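Local coordinates for protein dioxygenase (Pseudomonas brassicacearum, PDB 5V2D) that probably cleaves the central double bond of lignin-derived stilbenes with molecular oxygen, using an iron ion bound in its beta-propeller, at residues 145-150 with 174-179; 196-201 with 216-221; 398-403 with 430-435; 32-37 with 459-464. All coordinates share one frame; numbering follows the deposited sequence. Where two conformers were deposited one is given.

Contact 1. Residues 145-150 with 174-179; sequences IPHNGV and WTFDGQ
Val150 and Trp174 make the main apolar touch: Val150 CG2 sits 4.1 Å from the centroid of the indole six-membered ring, only 3° off its normal, a CH-pi contact over the face. Val150 CG1 lies near Trp174 CH2 as well, and a compact branched residue suits a place where two methyls must meet one broad ring. His147 CD2 meets Phe176 CE2 at 3.7 Å, an oblique aromatic contact with the ring planes inclined by 48°. Phe176 in turn receives Trp174 CD1 over the centre of one face and stacks on Phe185.

The backbone frame is a propeller blade. His147 to Val150 form a type I' turn between strands 143-147 and 150-154, with Asn148 and Gly149 accepting its positive phi angles; Phe176 to Gln179 make another such turn beyond the blade's last strand, 170-173.

Polar contacts run through water. One molecule accepts from Trp174 NE1 (2.9 Å) and from Asn148 ND2 (3.0 Å), and also hydrogen-bonds His147 NE2 (2.8 Å), pinning three side chains round a single oxygen. A chi1 of -166° swings the Asn148 amide out beside its carbonyl carbon, toward the indole. There the other N-H of ND2 reaches a second water, which donates to Asp177 OD1 at 2.9 Å, while Asn148 ND2 also lies at the indole edge, near Trp174 CZ2.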
# COMPACT_ATOMS: atom_id res chain seq x y z
N ILE A 145 -6.37 2.19 -8.13
CA ILE A 145 -6.78 1.07 -8.98
C ILE A 145 -7.78 1.54 -10.01
O ILE A 145 -8.62 2.37 -9.69
CB ILE A 145 -7.36 -0.09 -8.13
CG1 ILE A 145 -7.28 -1.38 -8.88
CG2 ILE A 145 -8.81 0.17 -7.69
CD1 ILE A 145 -7.65 -2.58 -8.05
N PRO A 146 -7.69 1.05 -11.26
CA PRO A 146 -8.74 1.39 -12.24
C PRO A 146 -10.00 0.59 -11.97
O PRO A 146 -9.94 -0.58 -11.68
CB PRO A 146 -8.15 0.91 -13.62
CG PRO A 146 -6.75 0.62 -13.35
CD PRO A 146 -6.66 0.22 -11.88
N HIS A 147 -11.14 1.25 -12.07
CA HIS A 147 -12.43 0.55 -11.89
C HIS A 147 -13.54 1.37 -12.57
O HIS A 147 -13.68 2.57 -12.36
CB HIS A 147 -12.74 0.34 -10.40
CG HIS A 147 -14.16 -0.07 -10.13
ND1 HIS A 147 -14.62 -1.34 -10.43
CD2 HIS A 147 -15.22 0.65 -9.68
CE1 HIS A 147 -15.91 -1.40 -10.10
NE2 HIS A 147 -16.31 -0.22 -9.65
N ASN A 148 -14.30 0.68 -13.44
CA ASN A 148 -15.52 1.25 -14.06
C ASN A 148 -15.29 2.61 -14.65
O ASN A 148 -16.04 3.58 -14.39
CB ASN A 148 -16.60 1.30 -12.95
CG ASN A 148 -18.00 1.54 -13.47
OD1 ASN A 148 -18.27 1.28 -14.63
ND2 ASN A 148 -18.90 2.04 -12.58
N GLY A 149 -14.21 2.74 -15.40
CA GLY A 149 -13.96 3.92 -16.19
C GLY A 149 -13.29 5.09 -15.46
O GLY A 149 -13.10 6.15 -16.03
N VAL A 150 -12.97 4.89 -14.18
CA VAL A 150 -12.20 5.87 -13.43
C VAL A 150 -11.00 5.24 -12.74
O VAL A 150 -10.84 4.01 -12.67
CB VAL A 150 -13.09 6.63 -12.39
CG1 VAL A 150 -14.25 7.32 -13.07
CG2 VAL A 150 -13.61 5.74 -11.29
N TRP A 174 -16.22 8.65 -4.56
CA TRP A 174 -16.90 7.59 -5.30
C TRP A 174 -17.71 6.73 -4.34
O TRP A 174 -17.18 6.05 -3.49
CB TRP A 174 -15.88 6.70 -6.05
CG TRP A 174 -16.42 5.89 -7.13
CD1 TRP A 174 -16.63 4.57 -7.11
CD2 TRP A 174 -16.83 6.33 -8.41
NE1 TRP A 174 -17.11 4.12 -8.32
CE2 TRP A 174 -17.27 5.17 -9.13
CE3 TRP A 174 -16.88 7.58 -9.04
CZ2 TRP A 174 -17.75 5.23 -10.44
CZ3 TRP A 174 -17.36 7.64 -10.34
CH2 TRP A 174 -17.75 6.47 -11.04
N THR A 175 -19.02 6.74 -4.53
CA THR A 175 -19.95 5.98 -3.62
C THR A 175 -20.38 4.65 -4.22
O THR A 175 -21.12 3.92 -3.61
CB THR A 175 -21.25 6.82 -3.37
OG1 THR A 175 -21.90 6.95 -4.63
CG2 THR A 175 -20.93 8.23 -2.88
N PHE A 176 -19.89 4.30 -5.38
CA PHE A 176 -20.29 3.10 -6.16
C PHE A 176 -21.82 3.16 -6.39
O PHE A 176 -22.53 2.23 -6.00
CB PHE A 176 -19.86 1.78 -5.50
CG PHE A 176 -18.36 1.67 -5.31
CD1 PHE A 176 -17.74 2.23 -4.19
CD2 PHE A 176 -17.61 1.01 -6.25
CE1 PHE A 176 -16.37 2.09 -4.01
CE2 PHE A 176 -16.22 0.90 -6.11
CZ PHE A 176 -15.61 1.41 -4.95
N ASP A 177 -22.25 4.25 -6.96
CA ASP A 177 -23.70 4.51 -7.23
C ASP A 177 -24.59 4.31 -6.01
O ASP A 177 -25.65 3.72 -6.13
CB ASP A 177 -24.15 3.61 -8.41
CG ASP A 177 -23.40 3.90 -9.69
OD1 ASP A 177 -22.68 3.03 -10.30
OD2 ASP A 177 -23.46 5.07 -10.09
N GLY A 178 -24.12 4.73 -4.83
CA GLY A 178 -24.82 4.58 -3.59
C GLY A 178 -24.92 3.20 -3.01
O GLY A 178 -25.58 3.04 -2.02
N GLN A 179 -24.23 2.20 -3.55
CA GLN A 179 -24.41 0.82 -3.08
C GLN A 179 -23.63 0.43 -1.85
O GLN A 179 -23.95 -0.58 -1.22
CB GLN A 179 -24.11 -0.18 -4.20
CG GLN A 179 -24.97 -0.06 -5.44
CD GLN A 179 -24.41 -0.81 -6.63
OE1 GLN A 179 -24.83 -1.93 -6.94
NE2 GLN A 179 -23.39 -0.23 -7.27
O HOH W 1 -18.19 1.80 -9.67
O HOH W 2 -21.41 3.71 -12.77

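Contact 2. Residues 196-201 with 216-221; sequences GNLLAF and FELSPD
Asn197 ND2 donates a nearly straight hydrogen bond to Glu217 OE1 (2.9 Å, 168° at the hydrogen); the acceptor OE1 lies in the Asn197 amide plane and receives the bond on its anti lone pair. The other end of the amide, Asn197 OD1, rests 3.3 Å from Pro220 CD. Alongside Glu217, and pointing the same way, Leu199 sets its CD2 methyl 3.5 Å from Glu217 CD, covering the buried carboxylate with hydrocarbon.

Further partners position that carboxylate: Arg284 forms a salt bridge to OE1, and Tyr215 OH bonds OE2. An alanine in place of Glu217 would probably leave Arg284 without this counter-charge and the Asn197 amide free to turn.

Beneath the side chains runs an antiparallel hairpin. Leu198 with Leu218 and Ala200 with Phe216 are hydrogen-bonded pairs, each joined by two backbone bonds, such as Leu218 N to Leu198 O at 2.9 Å; Leu199 with Glu217 is the non-hydrogen-bonded pair between them. Small Ala200 suits its place beside bulky Phe216.

Strands 198-203 and 212-218 are the middle pair of a four-stranded propeller blade, flanked by strands 190-191 and 224-231; Leu198 packs on strand 143-147 of the preceding blade, and the side chain of Phe201 lies about 9 Å from the iron.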
# COMPACT_ATOMS: atom_id res chain seq x y z
N GLY A 196 -12.77 -9.67 -13.95
CA GLY A 196 -12.55 -8.24 -13.76
C GLY A 196 -13.34 -7.65 -12.58
O GLY A 196 -13.36 -6.40 -12.45
N ASN A 197 -13.98 -8.49 -11.75
CA ASN A 197 -14.68 -7.99 -10.56
C ASN A 197 -13.67 -7.31 -9.60
O ASN A 197 -12.51 -7.75 -9.46
CB ASN A 197 -15.37 -9.09 -9.80
CG ASN A 197 -16.61 -9.67 -10.55
OD1 ASN A 197 -16.97 -9.19 -11.61
ND2 ASN A 197 -17.25 -10.64 -9.96
N LEU A 198 -14.19 -6.32 -8.87
CA LEU A 198 -13.46 -5.64 -7.80
C LEU A 198 -13.83 -6.31 -6.53
O LEU A 198 -15.01 -6.36 -6.17
CB LEU A 198 -13.80 -4.16 -7.77
CG LEU A 198 -13.03 -3.28 -6.79
CD1 LEU A 198 -11.59 -3.25 -7.25
CD2 LEU A 198 -13.57 -1.89 -6.84
N LEU A 199 -12.83 -6.87 -5.87
CA LEU A 199 -13.00 -7.59 -4.62
C LEU A 199 -12.48 -6.66 -3.53
O LEU A 199 -11.32 -6.18 -3.59
CB LEU A 199 -12.21 -8.85 -4.64
CG LEU A 199 -12.33 -9.68 -5.97
CD1 LEU A 199 -11.61 -11.02 -5.81
CD2 LEU A 199 -13.74 -9.98 -6.38
N ALA A 200 -13.31 -6.32 -2.55
CA ALA A 200 -12.96 -5.33 -1.60
C ALA A 200 -13.59 -5.65 -0.22
O ALA A 200 -14.25 -6.65 -0.07
CB ALA A 200 -13.44 -3.97 -2.11
N PHE A 201 -13.31 -4.80 0.75
CA PHE A 201 -13.83 -5.03 2.10
C PHE A 201 -13.78 -3.74 2.88
O PHE A 201 -13.20 -2.74 2.40
CB PHE A 201 -13.08 -6.16 2.79
CG PHE A 201 -11.69 -5.79 3.22
CD1 PHE A 201 -11.45 -5.27 4.54
CD2 PHE A 201 -10.62 -5.91 2.37
CE1 PHE A 201 -10.18 -4.87 4.90
CE2 PHE A 201 -9.33 -5.53 2.77
CZ PHE A 201 -9.10 -5.02 4.02
N PHE A 216 -17.13 -7.09 0.04
CA PHE A 216 -17.84 -6.61 -1.12
C PHE A 216 -17.28 -7.19 -2.41
O PHE A 216 -16.05 -7.21 -2.59
CB PHE A 216 -17.67 -5.09 -1.30
CG PHE A 216 -18.18 -4.29 -0.18
CD1 PHE A 216 -17.31 -3.50 0.60
CD2 PHE A 216 -19.54 -4.26 0.06
CE1 PHE A 216 -17.82 -2.69 1.61
CE2 PHE A 216 -20.05 -3.44 1.11
CZ PHE A 216 -19.16 -2.67 1.88
N GLU A 217 -18.18 -7.54 -3.35
CA GLU A 217 -17.78 -7.95 -4.66
C GLU A 217 -18.56 -7.18 -5.69
O GLU A 217 -19.81 -7.25 -5.72
CB GLU A 217 -17.94 -9.45 -4.81
CG GLU A 217 -17.41 -9.93 -6.17
CD GLU A 217 -16.89 -11.38 -6.17
OE1 GLU A 217 -16.64 -11.79 -7.33
OE2 GLU A 217 -16.67 -12.06 -5.11
N LEU A 218 -17.84 -6.44 -6.56
CA LEU A 218 -18.39 -5.60 -7.58
C LEU A 218 -18.02 -6.03 -8.99
O LEU A 218 -16.91 -6.51 -9.25
CB LEU A 218 -18.05 -4.12 -7.39
CG LEU A 218 -18.51 -3.51 -6.04
CD1 LEU A 218 -17.33 -3.12 -5.18
CD2 LEU A 218 -19.43 -2.34 -6.21
N SER A 219 -18.99 -5.88 -9.92
CA SER A 219 -18.78 -6.20 -11.28
C SER A 219 -17.93 -5.16 -11.90
O SER A 219 -17.76 -4.05 -11.34
CB SER A 219 -20.17 -6.30 -12.02
OG SER A 219 -20.61 -5.00 -12.36
N PRO A 220 -17.33 -5.47 -13.05
CA PRO A 220 -16.47 -4.44 -13.72
C PRO A 220 -17.20 -3.16 -14.11
O PRO A 220 -16.56 -2.11 -14.28
CB PRO A 220 -15.91 -5.16 -14.95
CG PRO A 220 -16.69 -6.40 -15.09
CD PRO A 220 -17.38 -6.74 -13.83
N ASP A 221 -18.50 -3.24 -14.27
CA ASP A 221 -19.35 -2.08 -14.55
C ASP A 221 -19.99 -1.50 -13.30
O ASP A 221 -20.88 -0.67 -13.40
CB ASP A 221 -20.34 -2.49 -15.68
CG ASP A 221 -19.52 -2.92 -16.94
OD1 ASP A 221 -18.71 -2.07 -17.32
OD2 ASP A 221 -19.46 -4.11 -17.40

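Contact 3. Residues 398-403 with 430-435; sequences PYNPAN and GDSGCF
Asn400 and Asn403 clasp Asp431 and Ser432 in a polar surface contact, where the loop after strand 387-392 of one propeller blade meets the chain entering strand 433-442 of the next. Asn400 shapes that loop through an Asx turn: its OD1 accepts from Ala402 N at 3.0 Å, just ahead of the short 3-10 turn 401-403.

The other end of the same amide crosses to the partner segment. Asn400 reaches across because its chi1 of -178° stretches the side chain away from its own N; Asn400 ND2 comes 3.2 Å from Ser432 OG, which lies in the amide plane. Ser432 OG in turn donates a hydrogen bond to Asp431 OD1 (2.9 Å), from above the carboxylate plane, a chain of two bonds that needs a group able to accept and donate at once. A leucine in place of Asn400 would probably leave Ser432 OG without this donor and Ala402 N without its Asx-turn acceptor.

The carbonyl of Asp431 is gripped twice, by Asn400 N (3.0 Å) and by Asn403 ND2, whose bond of 2.9 Å lies in the carbonyl plane. Pro398 adds an apolar touch, its CB 3.9 Å from Asp431 CB. Tyr399, turned away from Asp431, bonds Gly404 O through its OH, and Asn403 ND2 sits 3.4 Å above the centre of one face of the Tyr399 ring.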
# COMPACT_ATOMS: atom_id res chain seq x y z
N PRO A 398 26.95 -2.62 0.45
CA PRO A 398 27.49 -1.31 0.67
C PRO A 398 26.38 -0.20 0.71
O PRO A 398 25.37 -0.29 -0.01
CB PRO A 398 28.42 -1.08 -0.54
CG PRO A 398 28.35 -2.31 -1.40
CD PRO A 398 27.42 -3.30 -0.80
N TYR A 399 26.62 0.83 1.51
CA TYR A 399 25.69 1.95 1.71
C TYR A 399 26.50 3.23 1.76
O TYR A 399 27.27 3.47 2.67
CB TYR A 399 24.96 1.73 3.03
CG TYR A 399 23.91 2.81 3.34
CD1 TYR A 399 24.24 3.93 4.06
CD2 TYR A 399 22.60 2.66 2.92
CE1 TYR A 399 23.31 4.92 4.33
CE2 TYR A 399 21.61 3.64 3.20
CZ TYR A 399 21.96 4.77 3.88
OH TYR A 399 21.04 5.77 4.18
N ASN A 400 26.34 4.05 0.75
CA ASN A 400 27.07 5.31 0.64
C ASN A 400 26.70 6.21 1.83
O ASN A 400 25.52 6.50 2.02
CB ASN A 400 26.72 5.96 -0.69
CG ASN A 400 27.45 7.26 -0.95
OD1 ASN A 400 28.17 7.79 -0.09
ND2 ASN A 400 27.23 7.80 -2.11
N PRO A 401 27.68 6.65 2.64
CA PRO A 401 27.28 7.50 3.80
C PRO A 401 26.68 8.88 3.39
O PRO A 401 25.90 9.45 4.17
CB PRO A 401 28.57 7.63 4.63
CG PRO A 401 29.55 6.67 4.01
CD PRO A 401 29.16 6.50 2.58
N ALA A 402 26.94 9.36 2.17
CA ALA A 402 26.22 10.55 1.64
C ALA A 402 24.71 10.33 1.42
O ALA A 402 24.00 11.28 1.05
CB ALA A 402 26.85 11.03 0.33
N ASN A 403 24.24 9.11 1.61
CA ASN A 403 22.81 8.85 1.61
C ASN A 403 22.14 9.45 2.83
O ASN A 403 20.93 9.62 2.80
CB ASN A 403 22.49 7.34 1.62
CG ASN A 403 22.98 6.60 0.38
OD1 ASN A 403 23.35 7.24 -0.64
ND2 ASN A 403 22.98 5.26 0.45
N GLY A 430 23.43 -0.42 -6.67
CA GLY A 430 24.56 0.35 -6.21
C GLY A 430 24.30 0.82 -4.79
O GLY A 430 23.18 0.72 -4.24
N ASP A 431 25.32 1.44 -4.21
CA ASP A 431 25.26 1.84 -2.82
C ASP A 431 24.43 3.13 -2.54
O ASP A 431 24.35 3.56 -1.40
CB ASP A 431 26.72 1.98 -2.27
CG ASP A 431 27.53 3.13 -2.85
OD1 ASP A 431 27.04 3.93 -3.65
OD2 ASP A 431 28.72 3.26 -2.45
N SER A 432 23.84 3.74 -3.55
CA SER A 432 23.07 4.97 -3.34
C SER A 432 21.69 4.92 -3.90
O SER A 432 21.17 5.94 -4.24
CB SER A 432 23.77 6.17 -3.99
OG SER A 432 25.14 6.08 -3.75
N GLY A 433 21.13 3.74 -3.92
CA GLY A 433 19.87 3.45 -4.54
C GLY A 433 18.94 2.64 -3.66
O GLY A 433 19.35 1.76 -2.96
N CYS A 434 17.64 2.95 -3.74
CA CYS A 434 16.63 2.10 -3.19
C CYS A 434 15.33 2.26 -3.96
O CYS A 434 15.21 3.13 -4.83
CB CYS A 434 16.42 2.42 -1.70
SG CYS A 434 15.88 4.12 -1.38
N PHE A 435 14.40 1.37 -3.67
CA PHE A 435 13.25 1.18 -4.51
C PHE A 435 11.92 1.57 -3.86
O PHE A 435 11.77 1.54 -2.67
CB PHE A 435 13.14 -0.26 -4.89
CG PHE A 435 14.32 -0.77 -5.70
CD1 PHE A 435 14.41 -0.53 -7.05
CD2 PHE A 435 15.30 -1.54 -5.08
CE1 PHE A 435 15.51 -0.99 -7.77
CE2 PHE A 435 16.39 -2.00 -5.79
CZ PHE A 435 16.48 -1.71 -7.16

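Contact 4. Residues 32-37 with 459-464; sequences SGALYK and NLIAEE
Leu35 CD1 lies over one face of the Asn459 amide, displaced toward the rim between CB and ND2, with Asn459 ND2 3.7 Å from that methyl. The polar needs of this buried amide are met elsewhere, OD1 by Gln436 NE2 and ND2 also by a bond outside the two segments, so the leucine can cover it with hydrocarbon. The other flat group of the contact, the Glu464 carboxylate, meets its cation at the oxygen edge, with the lysine nitrogen near its plane. Lys37 NZ approaches Glu464 OE1 at 2.9 Å on its syn lone pair. A weak bond of 3.2 Å runs from Lys37 NZ to Glu464 OE2. This salt bridge thus straddles both oxygens. A bend in the lysine chain (chi3 -58°) brings the ammonium round to meet the glutamate, whose own chain is extended beyond CG.

Between these two ends the packing is apolar and close. Ala34 CB touches Ile461 CB at 3.6 Å, an approach of the two backbones for which alanine's single methyl is well suited. Leu35 CD1, besides covering the amide, meets Ile461 CG2 at 3.6 Å. Near this apolar patch a water accepts from Ala34 N (2.9 Å) and donates to Ile461 O (3.3 Å), giving both backbone groups a partner.

The short helix 33-36 thereby lies against the end of strand 452-460 and the turn leading into strand 465-472. Leu35 also packs on Cys434 of the adjacent strand 433-442, while Arg489 NH1 takes Ala34 O and Lys37 O, tying the helix to the chain that follows strand 482-486.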
# COMPACT_ATOMS: atom_id res chain seq x y z
N SER A 32 12.45 14.43 6.19
CA SER A 32 13.84 14.66 5.84
C SER A 32 14.39 13.63 4.84
O SER A 32 13.83 12.55 4.69
CB SER A 32 14.71 14.52 7.10
OG SER A 32 14.27 15.40 8.08
N GLY A 33 15.50 14.05 4.15
CA GLY A 33 16.19 13.14 3.30
C GLY A 33 15.49 12.98 1.96
O GLY A 33 14.42 13.55 1.73
N ALA A 34 16.10 12.21 1.08
CA ALA A 34 15.57 12.04 -0.26
C ALA A 34 14.21 11.36 -0.26
O ALA A 34 13.35 11.71 -1.06
CB ALA A 34 16.53 11.21 -1.09
N LEU A 35 13.99 10.44 0.61
CA LEU A 35 12.72 9.72 0.62
C LEU A 35 11.54 10.61 1.18
O LEU A 35 10.44 10.53 0.63
CB LEU A 35 12.81 8.48 1.46
CG LEU A 35 13.06 7.20 0.64
CD1 LEU A 35 14.04 7.30 -0.44
CD2 LEU A 35 13.18 5.96 1.46
N TYR A 36 11.77 11.37 2.23
CA TYR A 36 10.66 11.97 2.98
C TYR A 36 10.58 13.48 3.00
O TYR A 36 9.60 14.04 3.47
CB TYR A 36 10.56 11.38 4.42
CG TYR A 36 10.35 9.88 4.36
CD1 TYR A 36 9.14 9.33 3.87
CD2 TYR A 36 11.36 8.98 4.74
CE1 TYR A 36 8.96 7.99 3.76
CE2 TYR A 36 11.16 7.60 4.63
CZ TYR A 36 9.98 7.13 4.09
OH TYR A 36 9.75 5.79 3.96
N LYS A 37 11.54 14.17 2.39
CA LYS A 37 11.39 15.55 2.26
C LYS A 37 10.14 15.83 1.41
O LYS A 37 9.87 15.15 0.43
CB LYS A 37 12.62 16.16 1.62
CG LYS A 37 12.64 17.63 1.46
CD LYS A 37 13.95 18.07 0.72
CE LYS A 37 15.26 17.65 1.41
NZ LYS A 37 16.39 17.85 0.44
N ASN A 459 15.10 5.44 -6.32
CA ASN A 459 15.47 6.64 -5.63
C ASN A 459 17.01 6.61 -5.52
O ASN A 459 17.55 5.74 -4.85
CB ASN A 459 14.88 6.70 -4.19
CG ASN A 459 13.43 6.30 -4.12
OD1 ASN A 459 12.62 6.89 -4.81
ND2 ASN A 459 13.13 5.17 -3.33
N LEU A 460 17.66 7.60 -6.12
CA LEU A 460 19.10 7.74 -6.05
C LEU A 460 19.30 8.76 -4.96
O LEU A 460 19.25 9.97 -5.20
CB LEU A 460 19.64 8.20 -7.38
CG LEU A 460 19.98 7.25 -8.54
CD1 LEU A 460 20.22 5.83 -8.15
CD2 LEU A 460 18.90 7.26 -9.58
N ILE A 461 19.45 8.27 -3.76
CA ILE A 461 19.22 9.10 -2.61
C ILE A 461 20.36 9.99 -2.22
O ILE A 461 20.10 10.99 -1.53
CB ILE A 461 18.73 8.32 -1.40
CG1 ILE A 461 19.66 7.24 -0.96
CG2 ILE A 461 17.39 7.70 -1.67
CD1 ILE A 461 19.14 6.53 0.29
N ALA A 462 21.58 9.71 -2.68
CA ALA A 462 22.69 10.63 -2.48
C ALA A 462 22.55 11.79 -3.42
O ALA A 462 22.90 12.88 -3.05
CB ALA A 462 24.02 9.92 -2.72
N GLU A 463 22.05 11.59 -4.63
CA GLU A 463 21.88 12.73 -5.55
C GLU A 463 20.53 13.40 -5.41
O GLU A 463 20.30 14.40 -6.01
CB GLU A 463 22.04 12.28 -6.98
CG GLU A 463 23.35 11.54 -7.23
CD GLU A 463 23.28 10.92 -8.66
OE1 GLU A 463 23.50 9.72 -8.87
OE2 GLU A 463 22.90 11.60 -9.66
N GLU A 464 19.62 12.81 -4.65
CA GLU A 464 18.19 13.23 -4.65
C GLU A 464 17.58 13.29 -6.06
O GLU A 464 16.96 14.27 -6.43
CB GLU A 464 17.97 14.60 -3.95
CG GLU A 464 18.56 14.57 -2.54
CD GLU A 464 17.98 15.58 -1.56
OE1 GLU A 464 17.41 16.62 -1.96
OE2 GLU A 464 18.13 15.30 -0.36
O HOH W 3 18.74 11.14 1.45

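In the fold
From the N terminus, segment 32-37 waits for more than four hundred residues until 459-464 arrives, so contact 4 closes a loop that embraces the other three. Within it, contact 1, contact 2 and contact 3 close shorter loops in series, and none cross. Contacts 1 and 2 lie with centres 10 Å apart and tie two successive blades together, His147 packing on Leu198 and on the Ser219 carbonyl. On the opposite side of the chain's centre, contacts 3 and 4 also touch: strands 433-442 and 452-460 are sheet neighbours, with probable backbone bonds Cys434 O to Asn459 N and Ser432 O to Ile461 N. The centres of contacts 1 and 3 are about 41 Å apart.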